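Local coordinates for galactose mutarotase-like protein (Clostridium acetobutylicum, PDB 3OS7), which probably binds carbohydrate and, like its aldose 1-epimerase relatives, may interconvert the anomers of aldose sugars, at residues V203-D208 with K284-W289. Residues are numbered along the deposited sequence; the frame is centred on the assembly and turned at random.
Sequences VKISID and KYLVIW
Ile205 reaches from strand 203-205 into the fork between Leu286 and Ile288, and its CD1 does most of the touching: it lies 3.9 Å from Leu286 CD2 and 4.0 Å from Ile288 CD1. With CG1 anti to the carbonyl carbon (chi1 -54°) and the chain then extended, CD1 is carried forward between the two partners, while the CG2 branch is left to meet the other methyl of Leu286, CG2 to CD1 at 4.0 Å. Leu286 thus receives both branches of Ile205, one on each methyl, the two side chains meeting at a slant. Ile288 offers a single atom: its CG1 stands anti to the backbone N (chi1 177°), and the extended arm brings CD1 to Ile205 and, more loosely, to Val203 CG1 at 4.3 Å.

All these contacts are apolar. No hydrogen bond joins the segments; strands 203-205 and 285-289 run nearly antiparallel at 163°, their axes 10.6 Å apart at closest approach, too far for backbone pairing. Successive strand residues face opposite sides, so every second one, Val203 and Ile205 against Leu286 and Ile288, points toward the opposing segment, whereas Val287 points away and touches Leu248 and Gln303. Tyr233 touches Ile205 and Ile288 from a loop, and Ile300 packs on Leu286.

Beyond Ile205 the strand kinks through an inverse gamma turn centred on Ser206, where Ile207 N hydrogen-bonds to Ile205 O at 2.8 Å; a classic beta bulge, Lys284 and Tyr285 opposite Gln303, lies where strand 285-289 begins. Both strands partner strand 246-256 and meet across a curl of the strand system, consistent with the all-beta supersandwich of the galactose mutarotase-like family.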
ATOM      1  N   VAL A 203      -4.992  14.816  -7.800  1.00 14.27           N
ATOM      2  CA  VAL A 203      -5.100  13.354  -7.671  1.00 11.56           C
ATOM      3  C   VAL A 203      -6.346  12.815  -8.410  1.00 12.29           C
ATOM      4  O   VAL A 203      -7.447  13.302  -8.204  1.00 13.13           O
ATOM      5  CB  VAL A 203      -5.115  12.891  -6.203  1.00 13.25           C
ATOM      6  CG1 VAL A 203      -5.333  11.372  -6.143  1.00 13.03           C
ATOM      7  CG2 VAL A 203      -3.755  13.229  -5.534  1.00 14.95           C
ATOM      8  N   LYS A 204      -6.135  11.833  -9.296  1.00 12.53           N
ATOM      9  CA  LYS A 204      -7.238  11.094  -9.943  1.00 12.97           C
ATOM     10  C   LYS A 204      -7.217   9.668  -9.446  1.00 12.55           C
ATOM     11  O   LYS A 204      -6.160   9.133  -9.155  1.00 13.58           O
ATOM     12  CB  LYS A 204      -7.085  11.102 -11.462  1.00 14.67           C
ATOM     13  CG  LYS A 204      -7.144  12.511 -12.056  1.00 17.14           C
ATOM     14  CD  LYS A 204      -6.676  12.533 -13.504  1.00 24.37           C
ATOM     15  CE  LYS A 204      -6.847  13.921 -14.089  1.00 26.78           C
ATOM     16  NZ  LYS A 204      -6.563  13.937 -15.541  1.00 31.12           N
ATOM     17  N   ILE A 205      -8.386   9.085  -9.292  1.00 11.34           N
ATOM     18  CA  ILE A 205      -8.541   7.724  -8.803  1.00 11.08           C
ATOM     19  C   ILE A 205      -9.722   7.102  -9.536  1.00 13.36           C
ATOM     20  O   ILE A 205     -10.764   7.734  -9.663  1.00 13.72           O
ATOM     21  CB  ILE A 205      -8.857   7.654  -7.287  1.00 11.48           C
ATOM     22  CG1 ILE A 205      -7.835   8.423  -6.448  1.00 16.00           C
ATOM     23  CG2 ILE A 205      -8.919   6.175  -6.817  1.00 13.40           C
ATOM     24  CD1 ILE A 205      -8.258   8.572  -4.951  1.00 17.62           C
ATOM     25  N   SER A 206      -9.590   5.834  -9.940  1.00 13.98           N
ATOM     26  CA  SER A 206     -10.655   5.163 -10.715  1.00 12.41           C
ATOM     27  C   SER A 206     -11.747   4.628  -9.782  1.00 12.26           C
ATOM     28  O   SER A 206     -11.917   3.427  -9.631  1.00 13.29           O
ATOM     29  CB  SER A 206     -10.046   4.051 -11.590  1.00 12.59           C
ATOM     30  OG  SER A 206      -9.367   3.073 -10.823  1.00 13.26           O
ATOM     31  N   ILE A 207     -12.467   5.552  -9.145  1.00 11.56           N
ATOM     32  CA  ILE A 207     -13.453   5.209  -8.153  1.00 12.58           C
ATOM     33  C   ILE A 207     -14.753   4.764  -8.795  1.00 13.77           C
ATOM     34  O   ILE A 207     -15.106   5.221  -9.881  1.00 15.03           O
ATOM     35  CB  ILE A 207     -13.719   6.375  -7.177  1.00 12.52           C
ATOM     36  CG1 ILE A 207     -14.243   7.623  -7.907  1.00 14.91           C
ATOM     37  CG2 ILE A 207     -12.449   6.684  -6.374  1.00 14.54           C
ATOM     38  CD1 ILE A 207     -14.774   8.764  -6.972  1.00 16.17           C
ATOM     39  N   ASP A 208     -15.437   3.864  -8.095  1.00 15.30           N
ATOM     40  CA  ASP A 208     -16.763   3.388  -8.442  1.00 15.83           C
ATOM     41  C   ASP A 208     -17.767   4.069  -7.512  1.00 17.07           C
ATOM     42  O   ASP A 208     -18.384   5.053  -7.903  1.00 16.53           O
ATOM     43  CB  ASP A 208     -16.791   1.855  -8.301  1.00 15.34           C
ATOM     44  CG  ASP A 208     -18.085   1.232  -8.801  1.00 24.17           C
ATOM     45  OD1 ASP A 208     -18.967   1.958  -9.313  1.00 23.53           O
ATOM     46  OD2 ASP A 208     -18.184  -0.012  -8.705  1.00 26.61           O
ATOM     47  N   LYS A 284      -9.798  -3.983  -4.794  1.00 13.48           N
ATOM     48  CA  LYS A 284     -11.185  -3.650  -5.029  1.00 14.19           C
ATOM     49  C   LYS A 284     -11.683  -2.388  -4.319  1.00 14.26           C
ATOM     50  O   LYS A 284     -12.750  -1.857  -4.656  1.00 13.24           O
ATOM     51  CB  LYS A 284     -12.012  -4.852  -4.630  1.00 15.32           C
ATOM     52  CG  LYS A 284     -11.601  -6.098  -5.490  1.00 18.30           C
ATOM     53  CD  LYS A 284     -12.425  -7.301  -5.301  1.00 26.38           C
ATOM     54  CE  LYS A 284     -11.787  -8.512  -6.073  1.00 24.79           C
ATOM     55  NZ  LYS A 284     -11.589  -8.250  -7.554  1.00 28.22           N
ATOM     56  N   TYR A 285     -10.927  -1.931  -3.322  1.00 11.41           N
ATOM     57  CA  TYR A 285     -11.265  -0.769  -2.513  1.00 11.69           C
ATOM     58  C   TYR A 285     -10.014   0.075  -2.314  1.00 10.34           C
ATOM     59  O   TYR A 285      -8.903  -0.379  -2.585  1.00 10.44           O
ATOM     60  CB  TYR A 285     -11.836  -1.162  -1.131  1.00 12.69           C
ATOM     61  CG  TYR A 285     -13.235  -1.683  -1.201  1.00 11.04           C
ATOM     62  CD1 TYR A 285     -13.483  -3.040  -1.472  1.00 11.00           C
ATOM     63  CD2 TYR A 285     -14.325  -0.836  -1.028  1.00 12.15           C
ATOM     64  CE1 TYR A 285     -14.789  -3.515  -1.579  1.00 15.03           C
ATOM     65  CE2 TYR A 285     -15.634  -1.316  -1.099  1.00 12.70           C
ATOM     66  CZ  TYR A 285     -15.863  -2.649  -1.380  1.00 16.72           C
ATOM     67  OH  TYR A 285     -17.173  -3.111  -1.466  1.00 14.35           O
ATOM     68  N   LEU A 286     -10.218   1.320  -1.894  1.00 10.87           N
ATOM     69  CA  LEU A 286      -9.103   2.222  -1.690  1.00 11.54           C
ATOM     70  C   LEU A 286      -9.495   3.278  -0.688  1.00 11.76           C
ATOM     71  O   LEU A 286     -10.633   3.787  -0.714  1.00 11.95           O
ATOM     72  CB  LEU A 286      -8.723   2.860  -3.022  1.00 13.95           C
ATOM     73  CG  LEU A 286      -7.578   3.868  -3.021  1.00 14.83           C
ATOM     74  CD1 LEU A 286      -6.845   3.772  -4.331  1.00 18.14           C
ATOM     75  CD2 LEU A 286      -8.071   5.295  -2.776  1.00 15.03           C
ATOM     76  N   VAL A 287      -8.547   3.576   0.199  1.00  9.45           N
ATOM     77  CA  VAL A 287      -8.676   4.658   1.166  1.00  9.03           C
ATOM     78  C   VAL A 287      -7.704   5.738   0.728  1.00  8.94           C
ATOM     79  O   VAL A 287      -6.567   5.456   0.366  1.00 12.24           O
ATOM     80  CB  VAL A 287      -8.392   4.209   2.607  1.00 13.18           C
ATOM     81  CG1 VAL A 287      -8.210   5.430   3.543  1.00 12.44           C
ATOM     82  CG2 VAL A 287      -9.498   3.263   3.081  1.00 14.54           C
ATOM     83  N   ILE A 288      -8.185   6.979   0.682  1.00 11.23           N
ATOM     84  CA  ILE A 288      -7.314   8.113   0.477  1.00 11.43           C
ATOM     85  C   ILE A 288      -7.350   8.903   1.788  1.00 12.26           C
ATOM     86  O   ILE A 288      -8.421   9.199   2.317  1.00 12.91           O
ATOM     87  CB  ILE A 288      -7.676   8.986  -0.744  1.00 12.86           C
ATOM     88  CG1 ILE A 288      -6.735  10.205  -0.808  1.00 14.74           C
ATOM     89  CG2 ILE A 288      -9.188   9.387  -0.776  1.00 12.52           C
ATOM     90  CD1 ILE A 288      -6.787  10.986  -2.074  1.00 16.92           C
ATOM     91  N   TRP A 289      -6.175   9.223   2.303  1.00 12.18           N
ATOM     92  CA  TRP A 289      -6.027   9.927   3.563  1.00 13.40           C
ATOM     93  C   TRP A 289      -4.811  10.832   3.432  1.00 14.49           C
ATOM     94  O   TRP A 289      -3.721  10.338   3.159  1.00 13.44           O
ATOM     95  CB  TRP A 289      -5.828   8.934   4.699  1.00 14.53           C
ATOM     96  CG  TRP A 289      -5.452   9.552   6.019  1.00 14.15           C
ATOM     97  CD1 TRP A 289      -6.271  10.224   6.876  1.00 20.14           C
ATOM     98  CD2 TRP A 289      -4.152   9.514   6.651  1.00 16.89           C
ATOM     99  NE1 TRP A 289      -5.561  10.617   8.000  1.00 21.11           N
ATOM    100  CE2 TRP A 289      -4.264  10.186   7.881  1.00 23.71           C
ATOM    101  CE3 TRP A 289      -2.896   8.996   6.275  1.00 16.05           C
ATOM    102  CZ2 TRP A 289      -3.173  10.346   8.749  1.00 21.26           C
ATOM    103  CZ3 TRP A 289      -1.823   9.159   7.135  1.00 20.63           C
ATOM    104  CH2 TRP A 289      -1.969   9.833   8.349  1.00 19.58           C
TER